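Local structure of Cif (Cell cycle inhibiting factor) (Escherichia coli, 3EFY) at residues A[8-13]-A[65-70]; A[86-89]-A[93-96]; A[19-24]-A[54-59]; A[13-18]-A[27-32]; A[117-122]-A[130-135]. The protein probably deamidates a glutamine of host NEDD8, shutting down cullin-RING ubiquitin ligases and so blocking the host cell cycle, this chain being its carboxy-terminal part. All coordinates share one frame; numbering follows the deposited sequence.

How the contacts relate
Contacts 1, 3 and 4 all use helix 10-22. Contact 1 sets its start against strand 66-72. Contact 3 sets its end against the neighbouring strand 54-61 of the same antiparallel sheet. Contact 4 adds the loop that follows the helix, and its centre is about 8 Å from that of contact 3. Along the chain, contacts 3 and 4 lie inside the loop closed by contact 1. Contact 2 comes later, with its centre about 9 Å from that of contact 1; between them they hold the probable catalytic residues. Contact 5 is last and joins two helices about 25 Å from contact 4, centre to centre. Contacts 1, 3 and 4 also touch the second subunit.

Contact 1. Residues A[8-13]-A[65-70]; sequences PSCGVT and GHAYIV
Cys10, in the first turn of helix 10-22, faces strand 66-72 where His66 passes into Ala67. Its SG lies between its own backbone N and carbonyl carbon (chi1 56°), which brings the sulfur up to the strand. Ala67 N donates to Cys10 SG over 3.4 Å in a weak hydrogen bond. His66 arrives differently. Its CB points away from the helix, but the ring swings back with CG anti to the backbone N (chi1 -173°). His66 ND1 then meets Cys10 CB obliquely at 3.6 Å. The sulfur sits at the ring edge, with Cys10 SG 3.8 Å from His66 ND1. The methyl of Ala67 faces the helix, and Ala67 CB touches Gly11 CA at 4.1 Å. One water ties the two backbones by donating to Cys10 O at 2.9 Å and to Ala67 O at 2.8 Å. Ser9 is the N-cap of the helix, its OG accepting from Val12 N at 3.2 Å. On the other side of the imidazole, His66 NE2 is hydrogen-bonded to Gln86 OE1, which helps to fix the ring rotation. Cys10, His66 and Gln86 are most likely the catalytic triad. A thiol beside ND1, with a glutamine holding NE2, is consistent with a cysteine-dependent deamidase of the papain-like clan.

Contact 2. Residues A[86-89]-A[93-96]; sequences QSDL and VTRK
Residues 86-89 and 93-96 belong to one irregular loop that folds back on itself, bringing Leu89 CA within 4.7 Å of Lys96 CA. Asp88 is the main side chain here. Its CG is anti to the backbone N (chi1 -161°), and the carboxylate is carried across to Thr94. The two side chains meet at about a right angle. Thr94 OG1 donates to Asp88 OD2 at 2.6 Å, and the carboxylate oxygen accepts through its syn lone pair. The other oxygen is held as well. A water donates to Asp88 OD1 at 2.7 Å and also to Thr94 O, bridging the carboxylate to the backbone. Gly90 N is hydrogen-bonded to Asp88 OD1, which makes an Asx turn. The carboxylate is thus tied at both oxygens. The loop follows strand 81-85 and carries Gln86, the probable third member of the active site, and Asp88 packs beside His66. Farther along, Lys96 CA makes a CH...O contact with Asp88 O at 3.4 Å. The lysine chain is extended and then bends at its last torsion (chi4 70°). Lys96 NZ ends 4.1 Å from Leu89 CD2. Two waters take over from there. One accepts from Lys96 NZ at 2.8 Å and donates to Asp88 O; the other links Lys96 NZ to Leu89 O. Arg95 points its CB away from residues 86-89. Its guanidinium forms salt bridges with Asp138 and Asp140.

Contact 3. Residues A[19-24]-A[54-59]; sequences KLFLDK and SFVLRV
The last turn of helix 10-22 lies over strand 54-61, with Phe21 CA and Val56 CA 7.6 Å apart. This gap is bridged by side chains alone. Within 54-59, Val56 is the residue that reaches 19-24, and it does so with both methyls. Its CG1 stands between the backbone N and the carbonyl carbon (chi1 58°) and points at the helix. Leu22 comes to meet it tip to tip, with Leu22 CD2 4.0 Å from Val56 CG1. The same methyl rests against the base of the phenylalanine, where Phe21 CB is 4.1 Å from Val56 CG1. The other methyl, Val56 CG2, lies over one face of the Phe21 ring, 4.4 Å from Phe21 CD2. The three residues are buried and meet by apolar contact. The helix ends just beyond them, where Asp23 N still bonds to Lys19 O at 2.9 Å. Other parts of the fold add to the patch. Tyr166 stacks edge-to-face with Phe21, Phe164 touches Leu22, and Ile69 of the next strand packs on Val56. Leu188 of the second subunit, which comes from the expression tag, also packs on Phe21, and Lys19 makes a salt bridge to Asp23 of that subunit. A helix laid on one face of an antiparallel sheet, with its start at the active site, is consistent with the papain-like fold of this family.

Contact 4. Residues A[13-18]-A[27-32]; sequences TANAIM and FSYCFE
Met18 and Tyr29 make the apolar part of this contact, which joins helix 10-22 to the loop after it. Met18 CB sits squarely over one face of the tyrosine ring, 3.5 Å from the Tyr29 centroid and 9° off the normal. This is a CH-pi contact. With CG anti to the backbone N (chi1 173°), the Tyr29 ring turns a face to Met18. Beyond CB the methionine bends twice and curls back. Its sulfur makes a Met-aromatic contact, with Met18 SD 5.4 Å from the Tyr29 centroid in an oblique position. The terminal methyl also returns to the ring, with Met18 CE 4.0 Å from Tyr29 CE1. The second kind of contact is between an amide and a ring. Asn15 OD1 approaches Phe31 CG obliquely at 3.5 Å. Asn15 ND2 lies 3.6 Å from Phe31 CB, and the amide and ring planes are 28° apart. The helix backbone takes part too, with Asn15 O 3.8 Å from Tyr29 CE2. The polar ends bond elsewhere. Asn15 OD1 is hydrogen-bonded to Arg58 NE, and Tyr29 OH to Gln162 OE1. Tyr29 O is hydrogen-bonded to Ser28 OG of the second subunit. Tyr29 thus gives the loop an apolar grip on Met18, and Phe31 packs against the Asn15 amide. That amide ties the helix to strand 54-61, and the Tyr29 hydroxyl ties the loop to strand 159-166.

Contact 5. Residues A[117-122]-A[130-135]; sequences CNYFSC and LEQIAT
The Tyr119 ring and the Gln132 amide stand at 90° to each other. The amide comes to the ring edge, near its plane, with Gln132 OE1 4.0 Å from Tyr119 CD1. Ile133 reaches the same ring obliquely, with Ile133 CG1 3.9 Å from Tyr119 CE1. Phe137 adds an edge-to-face stack on Tyr119. The Gln132 amide is in turn inclined by 53° to that of Asn118. The two amides are joined by a weak hydrogen bond, Gln132 NE2 donating to Asn118 OD1 at 2.8 Å. Gln132 can reach this far because its chain is extended, with CG anti to the backbone N. Its end lies across the surface of the other helix. Gln132 NE2 is 3.5 Å from Tyr119 CA, and Gln132 OE1 is 3.7 Å from Cys122 CB. The amide therefore spreads over Asn118 and its neighbour Tyr119, and over Cys122 one turn on. These are two consecutive helices, 113-124 and 130-137, joined by a short connection. The axes of segments 117-122 and 130-135 pass 10.8 Å apart, with an angle of 138° between directions, so they run roughly antiparallel as a helical hairpin. At this spacing the backbones stay apart, and the extended Gln132 side chain reaches across between the helices. Asp129 OD1 is hydrogen-bonded to Gln132 N. On the side of the sheet, Phe120 packs edge-to-face with Phe159 and Phe161. Tyr119 OH is hydrogen-bonded to Asp61 OD2, and the Tyr119 ring touches Tyr68 of strand 66-72.

Contact 1. Residues A[8-13]-A[65-70]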
# COMPACT_ATOMS: atom_id res chain seq x y z
N PRO A 8 12.08 2.68 7.89
CA PRO A 8 10.99 2.30 8.80
C PRO A 8 11.42 1.27 9.86
O PRO A 8 12.36 0.53 9.62
CB PRO A 8 9.97 1.62 7.87
CG PRO A 8 10.28 2.08 6.53
CD PRO A 8 11.79 2.31 6.50
N SER A 9 10.68 1.19 10.95
CA SER A 9 10.86 0.19 12.00
C SER A 9 10.48 -1.20 11.48
O SER A 9 9.79 -1.31 10.44
CB SER A 9 9.97 0.51 13.21
OG SER A 9 8.58 0.36 12.91
N CYS A 10 10.88 -2.22 12.22
CA CYS A 10 10.56 -3.60 11.85
C CYS A 10 9.05 -3.79 11.73
O CYS A 10 8.57 -4.53 10.81
CB CYS A 10 11.13 -4.63 12.80
SG CYS A 10 10.67 -4.46 14.54
N GLY A 11 8.30 -3.19 12.64
CA GLY A 11 6.83 -3.35 12.64
C GLY A 11 6.13 -2.65 11.49
O GLY A 11 5.15 -3.18 10.91
N VAL A 12 6.61 -1.46 11.12
CA VAL A 12 6.12 -0.73 9.96
C VAL A 12 6.40 -1.52 8.67
O VAL A 12 5.49 -1.66 7.83
CB VAL A 12 6.71 0.67 9.95
CG1 VAL A 12 6.44 1.34 8.66
CG2 VAL A 12 6.08 1.47 11.12
N THR A 13 7.60 -2.06 8.53
CA THR A 13 7.93 -2.91 7.39
C THR A 13 7.01 -4.12 7.34
O THR A 13 6.43 -4.41 6.28
CB THR A 13 9.38 -3.36 7.47
OG1 THR A 13 10.20 -2.18 7.34
CG2 THR A 13 9.72 -4.34 6.36
N GLY A 65 12.36 -9.07 20.55
CA GLY A 65 12.06 -7.68 20.36
C GLY A 65 12.06 -7.28 18.90
O GLY A 65 12.70 -6.32 18.47
N HIS A 66 11.27 -7.99 18.09
CA HIS A 66 11.42 -7.88 16.68
C HIS A 66 10.10 -8.35 16.00
O HIS A 66 9.37 -9.10 16.61
CB HIS A 66 12.57 -8.80 16.28
CG HIS A 66 12.96 -8.68 14.86
ND1 HIS A 66 12.92 -7.47 14.20
CD2 HIS A 66 13.42 -9.59 13.96
CE1 HIS A 66 13.26 -7.67 12.94
NE2 HIS A 66 13.63 -8.93 12.78
N ALA A 67 9.76 -7.76 14.88
CA ALA A 67 8.62 -8.22 14.06
C ALA A 67 9.09 -8.58 12.66
O ALA A 67 10.01 -7.98 12.12
CB ALA A 67 7.53 -7.14 13.99
N TYR A 68 8.40 -9.54 12.02
CA TYR A 68 8.86 -10.05 10.73
C TYR A 68 7.76 -10.91 10.10
O TYR A 68 6.79 -11.23 10.77
CB TYR A 68 10.18 -10.84 10.88
CG TYR A 68 10.23 -11.81 11.99
CD1 TYR A 68 9.85 -13.14 11.81
CD2 TYR A 68 10.61 -11.45 13.30
CE1 TYR A 68 9.91 -14.06 12.87
CE2 TYR A 68 10.62 -12.33 14.31
CZ TYR A 68 10.26 -13.65 14.13
OH TYR A 68 10.32 -14.53 15.20
N ILE A 69 7.95 -11.28 8.84
CA ILE A 69 6.93 -12.01 8.04
C ILE A 69 7.48 -13.38 7.66
O ILE A 69 8.63 -13.47 7.22
CB ILE A 69 6.59 -11.26 6.79
CG1 ILE A 69 6.07 -9.83 7.04
CG2 ILE A 69 5.54 -12.06 5.98
CD1 ILE A 69 4.89 -9.77 7.98
N VAL A 70 6.66 -14.43 7.78
CA VAL A 70 6.98 -15.76 7.26
C VAL A 70 5.94 -16.06 6.18
O VAL A 70 4.73 -15.98 6.42
CB VAL A 70 6.95 -16.78 8.32
CG1 VAL A 70 7.26 -18.20 7.72
CG2 VAL A 70 7.97 -16.46 9.42
O HOH W 1 10.25 -6.59 9.69

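Contact 2. Residues A[86-89]-A[93-96]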
# COMPACT_ATOMS: atom_id res chain seq x y z
N GLN A 86 12.04 -9.25 6.53
CA GLN A 86 12.24 -8.41 7.72
C GLN A 86 13.04 -7.16 7.38
O GLN A 86 13.78 -7.14 6.38
CB GLN A 86 12.97 -9.19 8.82
CG GLN A 86 14.36 -9.74 8.37
CD GLN A 86 15.26 -10.21 9.48
OE1 GLN A 86 15.06 -9.91 10.67
NE2 GLN A 86 16.31 -10.93 9.08
N SER A 87 12.94 -6.18 8.26
CA SER A 87 13.95 -5.12 8.41
C SER A 87 14.24 -4.98 9.89
O SER A 87 13.49 -5.51 10.70
CB SER A 87 13.51 -3.77 7.82
OG SER A 87 12.51 -3.15 8.61
N ASP A 88 15.27 -4.22 10.28
CA ASP A 88 15.59 -4.11 11.70
C ASP A 88 16.37 -2.79 11.91
O ASP A 88 17.27 -2.48 11.14
CB ASP A 88 16.44 -5.31 12.08
CG ASP A 88 16.49 -5.62 13.54
OD1 ASP A 88 16.59 -4.69 14.42
OD2 ASP A 88 16.55 -6.82 13.83
N LEU A 89 15.98 -2.03 12.92
CA LEU A 89 16.72 -0.78 13.24
C LEU A 89 17.95 -1.02 14.10
O LEU A 89 18.80 -0.10 14.22
CB LEU A 89 15.82 0.24 13.91
CG LEU A 89 14.71 0.83 13.02
CD1 LEU A 89 13.82 1.78 13.86
CD2 LEU A 89 15.24 1.48 11.73
N VAL A 93 18.40 -7.24 20.00
CA VAL A 93 19.29 -8.42 19.91
C VAL A 93 20.03 -8.47 18.59
O VAL A 93 21.25 -8.73 18.52
CB VAL A 93 18.51 -9.76 20.11
CG1 VAL A 93 19.41 -10.97 19.93
CG2 VAL A 93 17.83 -9.80 21.51
N THR A 94 19.29 -8.27 17.50
CA THR A 94 19.83 -8.35 16.17
C THR A 94 20.31 -6.98 15.70
O THR A 94 19.83 -5.93 16.16
CB THR A 94 18.70 -8.91 15.24
OG1 THR A 94 17.46 -8.33 15.68
CG2 THR A 94 18.61 -10.38 15.36
N ARG A 95 21.25 -6.96 14.77
CA ARG A 95 21.79 -5.72 14.28
C ARG A 95 20.96 -5.04 13.21
O ARG A 95 20.00 -5.65 12.65
CB ARG A 95 23.21 -5.97 13.77
CG ARG A 95 23.29 -6.81 12.53
CD ARG A 95 24.70 -6.81 11.97
NE ARG A 95 25.01 -8.06 11.32
CZ ARG A 95 25.95 -8.23 10.40
NH1 ARG A 95 26.74 -7.21 10.03
NH2 ARG A 95 26.13 -9.44 9.88
N LYS A 96 21.27 -3.77 12.92
CA LYS A 96 20.57 -3.01 11.87
C LYS A 96 20.61 -3.72 10.53
O LYS A 96 21.66 -4.21 10.12
CB LYS A 96 21.17 -1.60 11.64
CG LYS A 96 20.36 -0.75 10.67
CD LYS A 96 20.80 0.73 10.56
CE LYS A 96 20.14 1.43 9.35
NZ LYS A 96 18.66 1.64 9.56
O HOH W 2 17.32 -5.18 16.93
O HOH W 3 16.91 -0.53 9.02
O HOH W 4 18.65 2.41 12.65

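Contact 3. Residues A[19-24]-A[54-59]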
# COMPACT_ATOMS: atom_id res chain seq x y z
N LYS A 19 0.11 -5.73 3.83
CA LYS A 19 -0.76 -5.01 2.87
C LYS A 19 -0.46 -5.46 1.42
O LYS A 19 -1.38 -5.67 0.61
CB LYS A 19 -0.61 -3.50 3.00
CG LYS A 19 -1.10 -2.96 4.33
CD LYS A 19 -0.99 -1.43 4.37
CE LYS A 19 -1.47 -0.84 5.73
NZ LYS A 19 -1.07 0.63 5.86
N LEU A 20 0.82 -5.62 1.11
CA LEU A 20 1.21 -6.08 -0.23
C LEU A 20 0.63 -7.44 -0.55
O LEU A 20 0.19 -7.69 -1.67
CB LEU A 20 2.75 -6.13 -0.39
CG LEU A 20 3.37 -4.74 -0.54
CD1 LEU A 20 4.89 -4.85 -0.49
CD2 LEU A 20 2.96 -4.04 -1.86
N PHE A 21 0.65 -8.35 0.42
CA PHE A 21 0.10 -9.69 0.17
C PHE A 21 -1.41 -9.73 0.10
O PHE A 21 -1.97 -10.55 -0.62
CB PHE A 21 0.56 -10.68 1.22
CG PHE A 21 1.94 -11.27 0.92
CD1 PHE A 21 2.10 -12.43 0.19
CD2 PHE A 21 3.09 -10.60 1.29
CE1 PHE A 21 3.36 -12.92 -0.12
CE2 PHE A 21 4.32 -11.10 0.99
CZ PHE A 21 4.48 -12.25 0.27
N LEU A 22 -2.07 -8.91 0.90
CA LEU A 22 -3.50 -9.06 1.23
C LEU A 22 -4.47 -8.04 0.68
O LEU A 22 -5.66 -8.38 0.50
CB LEU A 22 -3.67 -9.13 2.73
CG LEU A 22 -2.87 -10.22 3.43
CD1 LEU A 22 -2.96 -10.15 4.99
CD2 LEU A 22 -3.29 -11.63 2.96
N ASP A 23 -4.02 -6.82 0.41
CA ASP A 23 -4.96 -5.78 0.03
C ASP A 23 -5.55 -6.04 -1.35
O ASP A 23 -4.86 -6.42 -2.28
CB ASP A 23 -4.33 -4.41 0.08
CG ASP A 23 -4.14 -3.87 1.50
OD1 ASP A 23 -4.42 -4.60 2.45
OD2 ASP A 23 -3.68 -2.72 1.63
N LYS A 24 -6.85 -5.84 -1.44
CA LYS A 24 -7.57 -6.04 -2.68
C LYS A 24 -8.85 -5.26 -2.63
O LYS A 24 -9.13 -4.61 -1.65
CB LYS A 24 -7.82 -7.54 -2.88
CG LYS A 24 -8.61 -8.18 -1.88
CD LYS A 24 -8.58 -9.69 -2.01
CE LYS A 24 -9.69 -10.33 -1.18
NZ LYS A 24 -9.63 -10.20 0.33
N SER A 54 -1.61 -20.96 0.04
CA SER A 54 -0.47 -20.19 0.52
C SER A 54 -0.89 -19.24 1.64
O SER A 54 -2.01 -18.72 1.64
CB SER A 54 0.17 -19.45 -0.62
OG SER A 54 -0.75 -18.71 -1.36
N PHE A 55 0.02 -19.00 2.58
CA PHE A 55 -0.31 -18.19 3.77
C PHE A 55 0.83 -17.26 4.10
O PHE A 55 1.98 -17.53 3.81
CB PHE A 55 -0.51 -19.08 5.00
CG PHE A 55 -1.67 -20.02 4.87
CD1 PHE A 55 -2.91 -19.65 5.37
CD2 PHE A 55 -1.51 -21.26 4.27
CE1 PHE A 55 -4.02 -20.53 5.25
CE2 PHE A 55 -2.58 -22.14 4.16
CZ PHE A 55 -3.84 -21.77 4.65
N VAL A 56 0.46 -16.14 4.69
CA VAL A 56 1.45 -15.21 5.26
C VAL A 56 1.21 -15.08 6.75
O VAL A 56 0.05 -14.95 7.20
CB VAL A 56 1.40 -13.88 4.48
CG1 VAL A 56 0.03 -13.15 4.48
CG2 VAL A 56 2.48 -13.02 4.95
N LEU A 57 2.29 -15.12 7.51
CA LEU A 57 2.30 -15.08 8.94
C LEU A 57 3.06 -13.86 9.42
O LEU A 57 4.29 -13.72 9.15
CB LEU A 57 2.95 -16.34 9.50
CG LEU A 57 3.10 -16.51 10.98
CD1 LEU A 57 1.73 -16.76 11.67
CD2 LEU A 57 4.04 -17.71 11.27
N ARG A 58 2.35 -12.97 10.14
CA ARG A 58 3.02 -11.83 10.77
C ARG A 58 3.40 -12.20 12.19
O ARG A 58 2.55 -12.66 12.96
CB ARG A 58 2.13 -10.58 10.80
CG ARG A 58 2.91 -9.35 11.25
CD ARG A 58 1.96 -8.26 11.64
NE ARG A 58 2.63 -6.99 11.94
CZ ARG A 58 3.35 -6.73 13.02
NH1 ARG A 58 3.57 -7.66 13.94
NH2 ARG A 58 3.90 -5.53 13.18
N VAL A 59 4.68 -12.08 12.53
CA VAL A 59 5.19 -12.42 13.82
C VAL A 59 5.59 -11.20 14.64
O VAL A 59 6.41 -10.40 14.20
CB VAL A 59 6.48 -13.29 13.73
CG1 VAL A 59 6.90 -13.77 15.12
CG2 VAL A 59 6.23 -14.49 12.73

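Contact 4. Residues A[13-18]-A[27-32]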
# COMPACT_ATOMS: atom_id res chain seq x y z
N THR A 13 7.60 -2.06 8.53
CA THR A 13 7.93 -2.91 7.39
C THR A 13 7.01 -4.12 7.34
O THR A 13 6.43 -4.41 6.28
CB THR A 13 9.38 -3.36 7.47
OG1 THR A 13 10.20 -2.18 7.34
CG2 THR A 13 9.72 -4.34 6.36
N ALA A 14 6.86 -4.78 8.46
CA ALA A 14 5.98 -5.97 8.52
C ALA A 14 4.56 -5.64 8.10
O ALA A 14 3.93 -6.39 7.32
CB ALA A 14 5.98 -6.57 9.91
N ASN A 15 4.00 -4.56 8.65
CA ASN A 15 2.63 -4.22 8.31
C ASN A 15 2.45 -3.90 6.83
O ASN A 15 1.44 -4.26 6.22
CB ASN A 15 2.20 -2.99 9.12
CG ASN A 15 2.12 -3.24 10.59
OD1 ASN A 15 2.17 -4.38 11.07
ND2 ASN A 15 1.93 -2.14 11.36
N ALA A 16 3.44 -3.24 6.22
CA ALA A 16 3.40 -2.89 4.83
C ALA A 16 3.46 -4.13 3.93
O ALA A 16 2.83 -4.17 2.89
CB ALA A 16 4.52 -1.93 4.51
N ILE A 17 4.26 -5.09 4.32
CA ILE A 17 4.35 -6.36 3.62
C ILE A 17 3.02 -7.12 3.69
O ILE A 17 2.55 -7.65 2.65
CB ILE A 17 5.49 -7.23 4.13
CG1 ILE A 17 6.85 -6.57 3.88
CG2 ILE A 17 5.44 -8.61 3.43
CD1 ILE A 17 7.95 -7.19 4.66
N MET A 18 2.35 -7.12 4.84
CA MET A 18 1.02 -7.72 4.92
C MET A 18 0.06 -7.06 3.94
O MET A 18 -0.72 -7.75 3.27
CB MET A 18 0.47 -7.66 6.35
CG MET A 18 1.27 -8.46 7.34
SD MET A 18 1.30 -10.24 7.04
CE MET A 18 -0.32 -10.72 7.70
N PHE A 27 -10.93 -5.31 0.74
CA PHE A 27 -10.18 -5.67 1.93
C PHE A 27 -8.91 -4.84 2.02
O PHE A 27 -8.06 -4.83 1.10
CB PHE A 27 -9.77 -7.15 1.99
CG PHE A 27 -9.03 -7.48 3.23
CD1 PHE A 27 -9.69 -7.59 4.44
CD2 PHE A 27 -7.65 -7.61 3.23
CE1 PHE A 27 -9.01 -7.86 5.62
CE2 PHE A 27 -6.97 -7.87 4.40
CZ PHE A 27 -7.65 -8.00 5.61
N SER A 28 -8.79 -4.15 3.14
CA SER A 28 -7.55 -3.44 3.47
C SER A 28 -7.08 -3.89 4.86
O SER A 28 -7.76 -3.70 5.87
CB SER A 28 -7.72 -1.91 3.46
OG SER A 28 -8.04 -1.49 2.16
N TYR A 29 -5.91 -4.49 4.89
CA TYR A 29 -5.27 -4.94 6.12
C TYR A 29 -5.02 -3.75 7.05
O TYR A 29 -4.56 -2.71 6.61
CB TYR A 29 -3.92 -5.60 5.76
CG TYR A 29 -3.06 -5.98 6.94
CD1 TYR A 29 -3.27 -7.18 7.62
CD2 TYR A 29 -2.10 -5.12 7.43
CE1 TYR A 29 -2.48 -7.53 8.72
CE2 TYR A 29 -1.35 -5.45 8.54
CZ TYR A 29 -1.55 -6.64 9.17
OH TYR A 29 -0.80 -6.99 10.26
N CYS A 30 -5.32 -3.93 8.34
CA CYS A 30 -5.05 -2.93 9.33
C CYS A 30 -4.58 -3.65 10.61
O CYS A 30 -5.37 -4.20 11.37
CB CYS A 30 -6.30 -2.10 9.56
SG CYS A 30 -6.04 -0.78 10.76
N PHE A 31 -3.27 -3.61 10.84
CA PHE A 31 -2.63 -4.34 11.92
C PHE A 31 -3.37 -4.29 13.25
O PHE A 31 -3.60 -5.31 13.88
CB PHE A 31 -1.20 -3.82 12.11
CG PHE A 31 -0.54 -4.33 13.34
CD1 PHE A 31 -0.15 -5.68 13.45
CD2 PHE A 31 -0.32 -3.49 14.40
CE1 PHE A 31 0.43 -6.15 14.57
CE2 PHE A 31 0.29 -3.97 15.55
CZ PHE A 31 0.66 -5.30 15.65
N GLU A 32 -3.75 -3.08 13.68
CA GLU A 32 -4.36 -2.93 14.98
C GLU A 32 -5.69 -3.63 15.15
O GLU A 32 -6.07 -3.97 16.30
CB GLU A 32 -4.50 -1.45 15.33
CG GLU A 32 -3.17 -0.78 15.57
CD GLU A 32 -2.43 -1.24 16.83
OE1 GLU A 32 -3.03 -1.90 17.72
OE2 GLU A 32 -1.21 -0.90 16.93

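Contact 5. Residues A[117-122]-A[130-135]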
# COMPACT_ATOMS: atom_id res chain seq x y z
N CYS A 117 9.66 -22.62 13.23
CA CYS A 117 8.79 -23.12 14.27
C CYS A 117 9.53 -23.67 15.50
O CYS A 117 9.14 -23.46 16.65
CB CYS A 117 7.79 -24.12 13.68
SG CYS A 117 6.59 -23.25 12.62
N ASN A 118 10.62 -24.37 15.26
CA ASN A 118 11.45 -24.85 16.35
C ASN A 118 11.99 -23.65 17.12
O ASN A 118 11.99 -23.65 18.35
CB ASN A 118 12.61 -25.67 15.83
CG ASN A 118 13.55 -26.13 16.96
OD1 ASN A 118 14.67 -25.62 17.12
ND2 ASN A 118 13.08 -27.08 17.78
N TYR A 119 12.39 -22.61 16.40
CA TYR A 119 12.84 -21.36 17.05
C TYR A 119 11.74 -20.78 17.97
O TYR A 119 11.99 -20.43 19.13
CB TYR A 119 13.37 -20.30 16.01
CG TYR A 119 13.38 -18.92 16.57
CD1 TYR A 119 14.35 -18.53 17.48
CD2 TYR A 119 12.31 -18.05 16.32
CE1 TYR A 119 14.30 -17.31 18.08
CE2 TYR A 119 12.26 -16.81 16.91
CZ TYR A 119 13.26 -16.44 17.79
OH TYR A 119 13.22 -15.24 18.43
N PHE A 120 10.50 -20.67 17.48
CA PHE A 120 9.41 -20.14 18.30
C PHE A 120 9.29 -20.96 19.59
O PHE A 120 9.14 -20.42 20.71
CB PHE A 120 8.04 -20.21 17.59
CG PHE A 120 7.93 -19.41 16.32
CD1 PHE A 120 8.61 -18.25 16.10
CD2 PHE A 120 7.04 -19.82 15.34
CE1 PHE A 120 8.48 -17.58 14.94
CE2 PHE A 120 6.87 -19.14 14.21
CZ PHE A 120 7.58 -18.02 13.97
N SER A 121 9.35 -22.28 19.42
CA SER A 121 9.20 -23.18 20.56
C SER A 121 10.32 -22.98 21.59
O SER A 121 10.06 -22.83 22.77
CB SER A 121 9.15 -24.63 20.09
OG SER A 121 8.89 -25.44 21.23
N CYS A 122 11.56 -22.93 21.12
CA CYS A 122 12.71 -22.69 22.01
C CYS A 122 12.63 -21.34 22.72
O CYS A 122 12.76 -21.27 23.94
CB CYS A 122 14.02 -22.78 21.24
SG CYS A 122 14.41 -24.42 20.64
N LEU A 130 21.87 -18.86 20.36
CA LEU A 130 22.36 -17.76 19.54
C LEU A 130 22.72 -18.18 18.12
O LEU A 130 22.55 -17.39 17.17
CB LEU A 130 23.55 -17.05 20.18
CG LEU A 130 23.30 -16.10 21.35
CD1 LEU A 130 24.65 -15.56 21.83
CD2 LEU A 130 22.34 -14.94 20.98
N GLU A 131 23.19 -19.42 17.93
CA GLU A 131 23.47 -19.89 16.60
C GLU A 131 22.16 -19.98 15.82
O GLU A 131 22.15 -19.63 14.66
CB GLU A 131 24.21 -21.23 16.60
CG GLU A 131 25.62 -21.17 17.22
CD GLU A 131 26.68 -20.48 16.36
OE1 GLU A 131 26.38 -20.01 15.23
OE2 GLU A 131 27.85 -20.40 16.83
N GLN A 132 21.12 -20.44 16.49
CA GLN A 132 19.77 -20.59 15.89
C GLN A 132 19.27 -19.20 15.42
O GLN A 132 18.83 -19.02 14.30
CB GLN A 132 18.85 -21.21 16.91
CG GLN A 132 17.43 -21.33 16.48
CD GLN A 132 16.58 -22.06 17.49
OE1 GLN A 132 16.52 -21.72 18.69
NE2 GLN A 132 15.89 -23.09 17.01
N ILE A 133 19.41 -18.21 16.29
CA ILE A 133 18.97 -16.83 15.98
C ILE A 133 19.77 -16.23 14.85
O ILE A 133 19.23 -15.65 13.92
CB ILE A 133 19.02 -15.94 17.26
CG1 ILE A 133 18.05 -16.41 18.31
CG2 ILE A 133 18.77 -14.43 16.92
CD1 ILE A 133 18.25 -15.72 19.65
N ALA A 134 21.10 -16.38 14.88
CA ALA A 134 21.90 -15.88 13.77
C ALA A 134 21.61 -16.52 12.45
O ALA A 134 21.57 -15.84 11.42
CB ALA A 134 23.40 -16.03 14.07
N THR A 135 21.39 -17.83 12.45
CA THR A 135 21.08 -18.56 11.22
C THR A 135 19.79 -18.07 10.56
O THR A 135 19.72 -17.91 9.37
CB THR A 135 21.02 -20.05 11.45
OG1 THR A 135 22.35 -20.52 11.77
CG2 THR A 135 20.57 -20.78 10.20